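Side-chain contacts in lipolytic enzyme, G-D-S-L family (Bacteroides thetaiotaomicron, PDB 7BR2), which metabolises the drug diltiazem in a gut bacterium and belongs to the SGNH (GDSL) family of serine esterases: residues Asn27-Gly32 and Thr135-Tyr140; Met44-Asn49 and Glu299-Leu304; Ala182-Ile187 and His213-Tyr218. One frame throughout, in Å; residues are numbered along the deposited sequence.

Interaction 1. Residues Asn27-Gly32 and Thr135-Tyr140; sequences NSITDG and TGTSPY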
ATOM      1  N   ASN A  27       5.616  10.008   7.360  1.00 30.92           N
ATOM      2  CA  ASN A  27       5.006  11.323   7.518  1.00 29.28           C
ATOM      3  C   ASN A  27       3.599  11.354   6.935  1.00 29.98           C
ATOM      4  O   ASN A  27       2.861  10.362   7.043  1.00 31.06           O
ATOM      5  CB  ASN A  27       5.882  12.417   6.884  1.00 32.02           C
ATOM      6  CG  ASN A  27       6.236  12.142   5.423  1.00 38.17           C
ATOM      7  OD1 ASN A  27       5.524  11.414   4.715  1.00 32.99           O
ATOM      8  ND2 ASN A  27       7.331  12.754   4.963  1.00 27.66           N
ATOM      9  N   SER A  28       3.197  12.488   6.337  1.00 28.00           N
ATOM     10  CA  SER A  28       1.819  12.586   5.870  1.00 27.60           C
ATOM     11  C   SER A  28       1.541  11.627   4.732  1.00 25.92           C
ATOM     12  O   SER A  28       0.399  11.191   4.564  1.00 28.80           O
ATOM     13  CB  SER A  28       1.465  14.003   5.429  1.00 28.45           C
ATOM     14  OG  SER A  28       2.460  14.552   4.592  1.00 40.89           O
ATOM     15  N   ILE A  29       2.548  11.305   3.926  1.00 28.15           N
ATOM     16  CA  ILE A  29       2.325  10.345   2.849  1.00 35.77           C
ATOM     17  C   ILE A  29       1.880   9.005   3.427  1.00 33.11           C
ATOM     18  O   ILE A  29       0.932   8.379   2.936  1.00 27.72           O
ATOM     19  CB  ILE A  29       3.596  10.226   1.988  1.00 36.18           C
ATOM     20  CG1 ILE A  29       3.866  11.584   1.319  1.00 30.39           C
ATOM     21  CG2 ILE A  29       3.447   9.099   0.976  1.00 26.03           C
ATOM     22  CD1 ILE A  29       5.302  11.809   0.893  1.00 34.89           C
ATOM     23  N   THR A  30       2.519   8.589   4.527  1.00 32.14           N
ATOM     24  CA  THR A  30       2.108   7.397   5.263  1.00 28.42           C
ATOM     25  C   THR A  30       0.814   7.636   6.035  1.00 26.11           C
ATOM     26  O   THR A  30      -0.122   6.831   5.969  1.00 26.98           O
ATOM     27  CB  THR A  30       3.223   7.000   6.224  1.00 28.59           C
ATOM     28  OG1 THR A  30       4.414   6.727   5.480  1.00 30.18           O
ATOM     29  CG2 THR A  30       2.822   5.795   7.070  1.00 30.84           C
ATOM     30  N   ASP A  31       0.757   8.737   6.784  1.00 26.49           N
ATOM     31  CA  ASP A  31      -0.372   9.024   7.664  1.00 25.03           C
ATOM     32  C   ASP A  31      -1.691   9.015   6.903  1.00 28.78           C
ATOM     33  O   ASP A  31      -2.605   8.246   7.224  1.00 28.41           O
ATOM     34  CB  ASP A  31      -0.125  10.372   8.351  1.00 30.90           C
ATOM     35  CG  ASP A  31      -1.203  10.743   9.366  1.00 28.45           C
ATOM     36  OD1 ASP A  31      -2.140   9.954   9.596  1.00 28.32           O
ATOM     37  OD2 ASP A  31      -1.058  11.821   9.984  1.00 30.21           O
ATOM     38  N   GLY A  32      -1.795   9.839   5.866  1.00 27.86           N
ATOM     39  CA  GLY A  32      -3.027   9.958   5.129  1.00 25.16           C
ATOM     40  C   GLY A  32      -3.134   9.077   3.908  1.00 31.06           C
ATOM     41  O   GLY A  32      -4.151   9.145   3.208  1.00 27.92           O
ATOM     42  N   THR A 135      13.107   2.411   3.854  1.00 39.55           N
ATOM     43  CA  THR A 135      12.319   2.551   2.629  1.00 38.69           C
ATOM     44  C   THR A 135      12.418   4.003   2.187  1.00 42.01           C
ATOM     45  O   THR A 135      11.846   4.893   2.828  1.00 38.60           O
ATOM     46  CB  THR A 135      10.855   2.138   2.813  1.00 34.04           C
ATOM     47  OG1 THR A 135      10.169   3.134   3.584  1.00 52.81           O
ATOM     48  CG2 THR A 135      10.760   0.841   3.527  1.00 33.34           C
ATOM     49  N   GLY A 136      13.131   4.240   1.084  1.00 38.95           N
ATOM     50  CA  GLY A 136      13.343   5.588   0.596  1.00 35.10           C
ATOM     51  C   GLY A 136      12.036   6.213   0.179  1.00 33.27           C
ATOM     52  O   GLY A 136      11.280   5.597  -0.574  1.00 39.45           O
ATOM     53  N   THR A 137      11.730   7.399   0.704  1.00 32.33           N
ATOM     54  CA  THR A 137      10.427   8.010   0.460  1.00 32.83           C
ATOM     55  C   THR A 137      10.154   8.209  -1.032  1.00 41.69           C
ATOM     56  O   THR A 137      11.069   8.362  -1.851  1.00 34.39           O
ATOM     57  CB  THR A 137      10.319   9.363   1.157  1.00 33.58           C
ATOM     58  OG1 THR A 137       9.096   9.994   0.764  1.00 26.73           O
ATOM     59  CG2 THR A 137      11.481  10.268   0.775  1.00 34.79           C
ATOM     60  N   SER A 138       8.863   8.206  -1.372  1.00 36.52           N
ATOM     61  CA  SER A 138       8.410   8.656  -2.672  1.00 37.23           C
ATOM     62  C   SER A 138       8.910  10.083  -2.931  1.00 39.65           C
ATOM     63  O   SER A 138       9.190  10.832  -1.995  1.00 41.98           O
ATOM     64  CB  SER A 138       6.879   8.578  -2.739  1.00 35.71           C
ATOM     65  OG  SER A 138       6.275   9.237  -1.641  1.00 36.57           O
ATOM     66  N   PRO A 139       9.015  10.492  -4.194  1.00 46.01           N
ATOM     67  CA  PRO A 139       9.744  11.723  -4.510  1.00 43.91           C
ATOM     68  C   PRO A 139       8.870  12.970  -4.548  1.00 41.75           C
ATOM     69  O   PRO A 139       7.644  12.910  -4.642  1.00 39.84           O
ATOM     70  CB  PRO A 139      10.299  11.422  -5.908  1.00 48.79           C
ATOM     71  CG  PRO A 139       9.189  10.608  -6.546  1.00 43.59           C
ATOM     72  CD  PRO A 139       8.567   9.795  -5.420  1.00 37.93           C
ATOM     73  N   TYR A 140       9.541  14.119  -4.467  1.00 38.43           N
ATOM     74  CA  TYR A 140       8.932  15.388  -4.852  1.00 42.62           C
ATOM     75  C   TYR A 140       9.052  15.538  -6.367  1.00 47.13           C
ATOM     76  O   TYR A 140      10.165  15.552  -6.908  1.00 52.57           O
ATOM     77  CB  TYR A 140       9.606  16.555  -4.138  1.00 40.33           C
ATOM     78  CG  TYR A 140       9.040  17.905  -4.521  1.00 44.61           C
ATOM     79  CD1 TYR A 140       7.853  18.369  -3.969  1.00 43.19           C
ATOM     80  CD2 TYR A 140       9.683  18.708  -5.455  1.00 44.97           C
ATOM     81  CE1 TYR A 140       7.328  19.601  -4.327  1.00 40.35           C
ATOM     82  CE2 TYR A 140       9.160  19.950  -5.820  1.00 46.85           C
ATOM     83  CZ  TYR A 140       7.985  20.388  -5.255  1.00 42.03           C
ATOM     84  OH  TYR A 140       7.469  21.619  -5.614  1.00 45.95           O
TER
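Ile-29, in the first turn of helix 28-32, and Ser-138, just past the end of strand 131-136, face each other with their CA atoms 8.4 Å apart, and no hydrogen bond joins the two segments. The contact is made by two methyls of Ile-29, which approach one hydroxyl from the same side: CD1 of Ile-29 lies 3.7 Å and its CG2 3.9 Å from Ser-138 OG. The hydroxyl is turned to them because chi1 of Ser-138 (52°) sets OG between the backbone N and the carbonyl carbon. Thr-137 takes a lesser part, its OG1 4.2 Å from Ile-29 CD1. That hydroxyl is already engaged, donating over 2.9 Å to the in-plane lone pair of Ser-138 O, in extended chain just past the strand. The isoleucine belongs to the Gly-Asn-Ser-Ile sequence, which stands where the family's GDSL signature is expected, a short strand-to-helix turn that carries the nucleophilic serine. Ser-28, hydrogen-bonded through OG to His-207 NE2, probably fills that role here, with Asp-204 completing a likely Ser-His-Asp triad. Just before it, Asn-27 is the N-cap: its OD1 accepts from Ile-29 N at 3.1 Å, the donor tilted 34° out of the amide carbonyl plane. The same residue's backbone O receives Asp-31 N at 2.7 Å, so side chain and backbone of Asn-27 both bond to the opening turn. Met-216 of helix 210-223 touches both Ile-29 and Ser-138, and Met-184 of helix 181-194 covers Ser-138 as well.

Interaction 2. Residues Met44-Asn49 and Glu299-Leu304; sequences MTRFPN and EMNTEL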
ATOM      1  N   MET A  44      -3.721 -10.204   2.200  1.00 32.48           N
ATOM      2  CA  MET A  44      -4.994 -10.778   2.614  1.00 30.81           C
ATOM      3  C   MET A  44      -5.593 -11.628   1.508  1.00 32.47           C
ATOM      4  O   MET A  44      -6.279 -12.616   1.790  1.00 29.37           O
ATOM      5  CB  MET A  44      -6.011  -9.685   2.978  1.00 25.27           C
ATOM      6  CG  MET A  44      -5.672  -8.743   4.144  1.00 26.14           C
ATOM      7  SD  MET A  44      -6.684  -7.242   4.060  1.00 30.25           S
ATOM      8  CE  MET A  44      -6.509  -6.601   5.741  1.00 30.52           C
ATOM      9  N   THR A  45      -5.367 -11.254   0.250  1.00 28.76           N
ATOM     10  CA  THR A  45      -5.984 -12.005  -0.837  1.00 29.61           C
ATOM     11  C   THR A  45      -5.071 -13.070  -1.432  1.00 26.79           C
ATOM     12  O   THR A  45      -5.563 -14.113  -1.868  1.00 32.74           O
ATOM     13  CB  THR A  45      -6.470 -11.047  -1.918  1.00 33.19           C
ATOM     14  OG1 THR A  45      -5.379 -10.205  -2.315  1.00 36.41           O
ATOM     15  CG2 THR A  45      -7.576 -10.194  -1.361  1.00 27.96           C
ATOM     16  N   ARG A  46      -3.762 -12.811  -1.522  1.00 29.11           N
ATOM     17  CA  ARG A  46      -2.797 -13.767  -2.065  1.00 29.04           C
ATOM     18  C   ARG A  46      -2.391 -14.851  -1.052  1.00 41.28           C
ATOM     19  O   ARG A  46      -2.093 -15.989  -1.445  1.00 33.34           O
ATOM     20  CB  ARG A  46      -1.574 -13.027  -2.582  1.00 32.20           C
ATOM     21  CG  ARG A  46      -0.687 -13.851  -3.525  1.00 35.50           C
ATOM     22  CD  ARG A  46      -1.403 -14.221  -4.816  1.00 32.65           C
ATOM     23  NE  ARG A  46      -2.148 -13.072  -5.296  1.00 33.99           N
ATOM     24  CZ  ARG A  46      -1.677 -12.199  -6.178  1.00 37.12           C
ATOM     25  NH1 ARG A  46      -0.449 -12.338  -6.646  1.00 29.82           N
ATOM     26  NH2 ARG A  46      -2.419 -11.159  -6.548  1.00 33.31           N
ATOM     27  N   PHE A  47      -2.291 -14.528   0.245  1.00 36.91           N
ATOM     28  CA  PHE A  47      -1.912 -15.506   1.265  1.00 31.00           C
ATOM     29  C   PHE A  47      -3.007 -15.557   2.328  1.00 30.77           C
ATOM     30  O   PHE A  47      -2.766 -15.216   3.494  1.00 27.07           O
ATOM     31  CB  PHE A  47      -0.554 -15.157   1.868  1.00 32.74           C
ATOM     32  CG  PHE A  47       0.515 -14.975   0.844  1.00 35.17           C
ATOM     33  CD1 PHE A  47       0.965 -16.048   0.079  1.00 34.12           C
ATOM     34  CD2 PHE A  47       1.031 -13.718   0.597  1.00 34.44           C
ATOM     35  CE1 PHE A  47       1.935 -15.867  -0.887  1.00 26.77           C
ATOM     36  CE2 PHE A  47       2.007 -13.534  -0.371  1.00 36.59           C
ATOM     37  CZ  PHE A  47       2.455 -14.607  -1.113  1.00 29.34           C
ATOM     38  N   PRO A  48      -4.209 -16.026   1.964  1.00 36.06           N
ATOM     39  CA  PRO A  48      -5.359 -15.913   2.880  1.00 29.28           C
ATOM     40  C   PRO A  48      -5.226 -16.717   4.160  1.00 34.76           C
ATOM     41  O   PRO A  48      -5.909 -16.398   5.151  1.00 31.69           O
ATOM     42  CB  PRO A  48      -6.530 -16.426   2.035  1.00 33.02           C
ATOM     43  CG  PRO A  48      -5.876 -17.397   1.051  1.00 31.49           C
ATOM     44  CD  PRO A  48      -4.551 -16.749   0.717  1.00 28.43           C
ATOM     45  N   ASN A  49      -4.370 -17.735   4.189  1.00 35.97           N
ATOM     46  CA  ASN A  49      -4.177 -18.539   5.382  1.00 33.18           C
ATOM     47  C   ASN A  49      -2.951 -18.113   6.168  1.00 30.14           C
ATOM     48  O   ASN A  49      -2.533 -18.829   7.082  1.00 32.88           O
ATOM     49  CB  ASN A  49      -4.062 -20.021   5.021  1.00 33.37           C
ATOM     50  CG  ASN A  49      -5.244 -20.521   4.206  1.00 39.74           C
ATOM     51  OD1 ASN A  49      -6.377 -20.554   4.681  1.00 45.44           O
ATOM     52  ND2 ASN A  49      -4.972 -20.948   2.974  1.00 40.27           N
ATOM     53  N   GLU A 299       2.377  -8.441 -13.829  1.00 40.46           N
ATOM     54  CA  GLU A 299       3.366  -8.950 -12.884  1.00 45.31           C
ATOM     55  C   GLU A 299       2.754  -9.490 -11.597  1.00 39.66           C
ATOM     56  O   GLU A 299       3.333 -10.399 -10.984  1.00 37.77           O
ATOM     57  CB  GLU A 299       4.393  -7.864 -12.542  1.00 41.33           C
ATOM     58  CG  GLU A 299       5.271  -7.503 -13.724  1.00 49.23           C
ATOM     59  CD  GLU A 299       6.345  -6.483 -13.411  1.00 49.70           C
ATOM     60  OE1 GLU A 299       6.645  -6.268 -12.219  1.00 51.14           O
ATOM     61  OE2 GLU A 299       6.881  -5.879 -14.363  1.00 55.27           O
ATOM     62  N   MET A 300       1.592  -8.978 -11.185  1.00 36.71           N
ATOM     63  CA  MET A 300       1.052  -9.309  -9.868  1.00 40.68           C
ATOM     64  C   MET A 300      -0.433  -9.615  -9.833  1.00 35.14           C
ATOM     65  O   MET A 300      -0.926  -9.988  -8.767  1.00 36.86           O
ATOM     66  CB  MET A 300       1.327  -8.184  -8.866  1.00 33.34           C
ATOM     67  CG  MET A 300       2.771  -8.044  -8.496  1.00 40.12           C
ATOM     68  SD  MET A 300       3.031  -6.772  -7.246  1.00 42.74           S
ATOM     69  CE  MET A 300       4.826  -6.716  -7.270  1.00 38.27           C
ATOM     70  N   ASN A 301      -1.172  -9.452 -10.919  1.00 37.70           N
ATOM     71  CA  ASN A 301      -2.595  -9.744 -10.898  1.00 35.60           C
ATOM     72  C   ASN A 301      -2.994 -10.547 -12.121  1.00 32.97           C
ATOM     73  O   ASN A 301      -3.910 -10.184 -12.856  1.00 33.84           O
ATOM     74  CB  ASN A 301      -3.430  -8.476 -10.781  1.00 35.42           C
ATOM     75  CG  ASN A 301      -4.737  -8.725 -10.068  1.00 30.97           C
ATOM     76  OD1 ASN A 301      -4.928  -9.782  -9.464  1.00 30.95           O
ATOM     77  ND2 ASN A 301      -5.659  -7.780 -10.164  1.00 33.71           N
ATOM     78  N   THR A 302      -2.315 -11.677 -12.342  1.00 41.01           N
ATOM     79  CA  THR A 302      -2.616 -12.582 -13.452  1.00 39.67           C
ATOM     80  C   THR A 302      -3.195 -13.895 -12.922  1.00 37.91           C
ATOM     81  O   THR A 302      -2.475 -14.712 -12.330  1.00 39.84           O
ATOM     82  CB  THR A 302      -1.366 -12.831 -14.293  1.00 36.47           C
ATOM     83  OG1 THR A 302      -0.992 -11.612 -14.945  1.00 42.55           O
ATOM     84  CG2 THR A 302      -1.634 -13.890 -15.345  1.00 40.90           C
ATOM     85  N   GLU A 303      -4.488 -14.097 -13.157  1.00 38.12           N
ATOM     86  CA  GLU A 303      -5.197 -15.342 -12.872  1.00 34.67           C
ATOM     87  C   GLU A 303      -5.558 -15.941 -14.230  1.00 34.80           C
ATOM     88  O   GLU A 303      -6.660 -15.742 -14.758  1.00 32.39           O
ATOM     89  CB  GLU A 303      -6.446 -15.077 -11.995  1.00 29.07           C
ATOM     90  CG  GLU A 303      -7.174 -16.331 -11.545  1.00 29.19           C
ATOM     91  CD  GLU A 303      -8.491 -16.045 -10.821  1.00 36.58           C
ATOM     92  OE1 GLU A 303      -8.942 -14.875 -10.785  1.00 31.47           O
ATOM     93  OE2 GLU A 303      -9.075 -17.009 -10.277  1.00 32.91           O
ATOM     94  N   LEU A 304      -4.617 -16.687 -14.805  1.00 41.59           N
ATOM     95  CA  LEU A 304      -4.671 -17.013 -16.227  1.00 41.71           C
ATOM     96  C   LEU A 304      -5.500 -18.266 -16.478  1.00 35.76           C
ATOM     97  O   LEU A 304      -5.250 -19.319 -15.882  1.00 39.05           O
ATOM     98  CB  LEU A 304      -3.263 -17.188 -16.792  1.00 37.00           C
ATOM     99  CG  LEU A 304      -3.225 -17.115 -18.324  1.00 41.53           C
ATOM    100  CD1 LEU A 304      -3.514 -15.701 -18.850  1.00 38.16           C
ATOM    101  CD2 LEU A 304      -1.895 -17.628 -18.861  1.00 43.50           C
TER
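At the C-terminal end of helix 35-46, Arg-46 reaches over to the carbonyl of Met-300, where the chain passes from helix 296-300 to strand 303-308 of the mixed sheet. The backbones stay well apart, with Arg-46 CA 9.7 Å from Asn-301 CA, and the guanidinium spans the gap. It meets the acceptor end-on with both terminal nitrogens: Arg-46 NH2 donates to Met-300 O over 2.9 Å and Arg-46 NH1 to the same oxygen over 3.2 Å. The shorter bond is the straighter, 153° at its hydrogen against 138°, and arrives nearly in line with the C=O, while NH1 comes from a point tilted off the carbonyl plane. Met-300 O itself lies near the guanidinium plane, so one buried oxygen is held by a fork of two N-H groups. The arginine chain reaches it by folding at chi2 and chi3, and its CG rests 4.0 Å above one face of the Phe-47 ring, toward the rim. The forked bond joins helix 35-46 to the link between helix 296-300 and the mixed sheet, some 250 residues later in the sequence. Asn-301 stands beside the fork with its amide plane only 8° from that of the guanidinium. Its OD1, 4.1 Å from Arg-46 NH2, is bound instead to Tyr-272 N. The Met-300 side chain turns to helix 210-223, packing on Tyr-218, Leu-221 and Lys-222. A positive charge close to the last carbonyls of a short helix would probably be favourable electrostatically. Val-231 packs against the Arg-46 side chain from a neighbouring loop.

Interaction 3. Residues Ala182-Ile187 and His213-Tyr218; sequences APMVAI and HMVMAY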
ATOM      1  N   ALA A 182      13.656   6.644  -6.808  1.00 42.11           N
ATOM      2  CA  ALA A 182      14.128   6.425  -8.175  1.00 46.48           C
ATOM      3  C   ALA A 182      13.065   5.810  -9.072  1.00 40.27           C
ATOM      4  O   ALA A 182      12.785   6.389 -10.136  1.00 45.72           O
ATOM      5  CB  ALA A 182      15.401   5.569  -8.157  1.00 42.68           C
ATOM      6  N   PRO A 183      12.433   4.682  -8.731  1.00 42.47           N
ATOM      7  CA  PRO A 183      11.443   4.121  -9.665  1.00 42.82           C
ATOM      8  C   PRO A 183      10.269   5.045  -9.917  1.00 44.32           C
ATOM      9  O   PRO A 183       9.741   5.092 -11.039  1.00 56.24           O
ATOM     10  CB  PRO A 183      10.997   2.818  -8.983  1.00 43.65           C
ATOM     11  CG  PRO A 183      11.969   2.576  -7.881  1.00 41.75           C
ATOM     12  CD  PRO A 183      12.555   3.876  -7.501  1.00 37.15           C
ATOM     13  N   MET A 184       9.856   5.810  -8.918  1.00 39.61           N
ATOM     14  CA  MET A 184       8.711   6.681  -9.123  1.00 43.49           C
ATOM     15  C   MET A 184       9.090   7.890  -9.964  1.00 42.37           C
ATOM     16  O   MET A 184       8.282   8.367 -10.763  1.00 41.85           O
ATOM     17  CB  MET A 184       8.123   7.097  -7.778  1.00 38.74           C
ATOM     18  CG  MET A 184       7.309   5.994  -7.117  1.00 45.30           C
ATOM     19  SD  MET A 184       6.672   6.494  -5.507  1.00 38.38           S
ATOM     20  CE  MET A 184       5.221   7.422  -6.035  1.00 27.06           C
ATOM     21  N   VAL A 185      10.307   8.412  -9.791  1.00 44.82           N
ATOM     22  CA  VAL A 185      10.790   9.453 -10.697  1.00 46.82           C
ATOM     23  C   VAL A 185      10.806   8.929 -12.125  1.00 47.05           C
ATOM     24  O   VAL A 185      10.367   9.614 -13.056  1.00 47.57           O
ATOM     25  CB  VAL A 185      12.186   9.939 -10.262  1.00 47.29           C
ATOM     26  CG1 VAL A 185      12.772  10.850 -11.324  1.00 51.57           C
ATOM     27  CG2 VAL A 185      12.102  10.684  -8.952  1.00 49.53           C
ATOM     28  N   ALA A 186      11.266   7.687 -12.307  1.00 42.15           N
ATOM     29  CA  ALA A 186      11.331   7.104 -13.644  1.00 44.05           C
ATOM     30  C   ALA A 186       9.944   6.999 -14.264  1.00 50.38           C
ATOM     31  O   ALA A 186       9.738   7.368 -15.433  1.00 52.56           O
ATOM     32  CB  ALA A 186      12.005   5.733 -13.582  1.00 34.66           C
ATOM     33  N   ILE A 187       8.974   6.501 -13.491  1.00 45.11           N
ATOM     34  CA  ILE A 187       7.606   6.412 -13.999  1.00 46.14           C
ATOM     35  C   ILE A 187       7.068   7.801 -14.309  1.00 44.21           C
ATOM     36  O   ILE A 187       6.321   7.997 -15.278  1.00 50.71           O
ATOM     37  CB  ILE A 187       6.701   5.677 -12.993  1.00 49.74           C
ATOM     38  CG1 ILE A 187       7.134   4.226 -12.840  1.00 44.12           C
ATOM     39  CG2 ILE A 187       5.237   5.763 -13.429  1.00 43.71           C
ATOM     40  CD1 ILE A 187       6.781   3.638 -11.483  1.00 49.12           C
ATOM     41  N   HIS A 213      -0.202   5.671  -4.434  1.00 32.34           N
ATOM     42  CA  HIS A 213      -0.060   4.736  -3.325  1.00 32.11           C
ATOM     43  C   HIS A 213      -0.142   3.296  -3.806  1.00 31.31           C
ATOM     44  O   HIS A 213       0.543   2.423  -3.261  1.00 30.76           O
ATOM     45  CB  HIS A 213      -1.113   5.039  -2.256  1.00 30.23           C
ATOM     46  CG  HIS A 213      -0.730   6.182  -1.375  1.00 27.81           C
ATOM     47  ND1 HIS A 213       0.138   6.041  -0.311  1.00 33.22           N
ATOM     48  CD2 HIS A 213      -1.016   7.501  -1.452  1.00 27.95           C
ATOM     49  CE1 HIS A 213       0.346   7.221   0.245  1.00 29.04           C
ATOM     50  NE2 HIS A 213      -0.347   8.124  -0.425  1.00 29.73           N
ATOM     51  N   MET A 214      -0.924   3.031  -4.852  1.00 29.43           N
ATOM     52  CA  MET A 214      -0.955   1.675  -5.381  1.00 32.02           C
ATOM     53  C   MET A 214       0.350   1.350  -6.101  1.00 36.00           C
ATOM     54  O   MET A 214       0.834   0.217  -6.023  1.00 32.82           O
ATOM     55  CB  MET A 214      -2.160   1.488  -6.299  1.00 29.89           C
ATOM     56  CG  MET A 214      -2.440   0.040  -6.655  1.00 30.08           C
ATOM     57  SD  MET A 214      -2.460  -1.085  -5.235  1.00 31.80           S
ATOM     58  CE  MET A 214      -1.364  -2.372  -5.818  1.00 32.61           C
ATOM     59  N   VAL A 215       0.955   2.335  -6.768  1.00 34.81           N
ATOM     60  CA  VAL A 215       2.278   2.119  -7.351  1.00 38.15           C
ATOM     61  C   VAL A 215       3.299   1.861  -6.256  1.00 34.44           C
ATOM     62  O   VAL A 215       4.179   1.002  -6.394  1.00 38.64           O
ATOM     63  CB  VAL A 215       2.680   3.310  -8.247  1.00 37.10           C
ATOM     64  CG1 VAL A 215       4.159   3.271  -8.550  1.00 33.68           C
ATOM     65  CG2 VAL A 215       1.881   3.281  -9.544  1.00 34.79           C
ATOM     66  N   MET A 216       3.199   2.596  -5.153  1.00 32.98           N
ATOM     67  CA  MET A 216       4.110   2.372  -4.037  1.00 36.26           C
ATOM     68  C   MET A 216       3.943   0.966  -3.475  1.00 38.85           C
ATOM     69  O   MET A 216       4.930   0.286  -3.157  1.00 40.49           O
ATOM     70  CB  MET A 216       3.868   3.417  -2.946  1.00 30.13           C
ATOM     71  CG  MET A 216       4.347   4.794  -3.322  1.00 29.69           C
ATOM     72  SD  MET A 216       3.759   6.100  -2.213  1.00 36.85           S
ATOM     73  CE  MET A 216       4.862   5.865  -0.813  1.00 34.22           C
ATOM     74  N   ALA A 217       2.693   0.520  -3.337  1.00 35.72           N
ATOM     75  CA  ALA A 217       2.442  -0.838  -2.880  1.00 36.05           C
ATOM     76  C   ALA A 217       3.029  -1.839  -3.856  1.00 33.13           C
ATOM     77  O   ALA A 217       3.677  -2.810  -3.447  1.00 34.04           O
ATOM     78  CB  ALA A 217       0.942  -1.060  -2.695  1.00 27.93           C
ATOM     79  N   TYR A 218       2.816  -1.605  -5.152  1.00 33.46           N
ATOM     80  CA  TYR A 218       3.362  -2.456  -6.201  1.00 33.60           C
ATOM     81  C   TYR A 218       4.869  -2.581  -6.058  1.00 33.76           C
ATOM     82  O   TYR A 218       5.420  -3.686  -6.063  1.00 37.06           O
ATOM     83  CB  TYR A 218       3.000  -1.857  -7.568  1.00 41.38           C
ATOM     84  CG  TYR A 218       3.917  -2.295  -8.682  1.00 44.68           C
ATOM     85  CD1 TYR A 218       3.783  -3.549  -9.262  1.00 39.67           C
ATOM     86  CD2 TYR A 218       4.959  -1.475  -9.112  1.00 41.86           C
ATOM     87  CE1 TYR A 218       4.629  -3.961 -10.262  1.00 46.12           C
ATOM     88  CE2 TYR A 218       5.817  -1.881 -10.103  1.00 43.07           C
ATOM     89  CZ  TYR A 218       5.650  -3.124 -10.683  1.00 48.22           C
ATOM     90  OH  TYR A 218       6.513  -3.532 -11.677  1.00 43.44           O
TER
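The Tyr-218 ring, the flat group nearest the contact between Val-215 and Ile-187, has the carbonyl oxygen of Val-215 at its edge and in its plane. Along the same helix the His-213 side chain starts out away from segment 182-187 and packs on Ile-29. The contact itself is made by aliphatic groups and sulfur. Met-184 and Met-216 lie athwart one another, with SD of Met-184 3.6 Å from CG of Met-216. A bend at chi3 (82°) swings the terminal methyl of Met-184 round the same group, its CE 3.9 Å from Met-216 CG. Nearly one turn further along helix 181-194, Ile-187 and Val-215 pass alongside in opposite directions and meet through methyls, Ile-187 CD1 to Val-215 CG1 at 4.0 Å. That valine methyl is also 4.4 Å from Met-184 CG, so it lies near both residues of the helical turn opposite. Such reach is needed because the segment axes come no closer than 11.1 Å, at 130° between their directions. Trp-180 NE1, donating to Met-216 O, adds a polar tie just before helix 181-194. Packing of the helix after the last strand of the parallel sheet against the helix that follows the likely catalytic Asp-204 and His-207 is consistent with the alpha/beta SGNH hydrolase fold.

Overall arrangement
Interactions 1 and 3 form one continuous packed region, their centres 11 Å apart. Ser-138 CB touches Met-184 SD at 3.5 Å and Pro-139 CD meets Met-184 CB at 3.6 Å, so helix 181-194 lies against the segment that follows strand 131-136. This region adjoins the probable active site, since interaction 1 includes Ser-28 and helix 210-223 of interaction 3 follows His-207 closely in the chain. Interaction 2 lies farther off, its centre 26 Å from that of interaction 1 with nearest atoms about 14 Å apart. It is joined to interaction 3, at 20 Å between centres, by the probable hydrogen bond of Glu-299 OE1 with Tyr-218 OH, 2.8 Å.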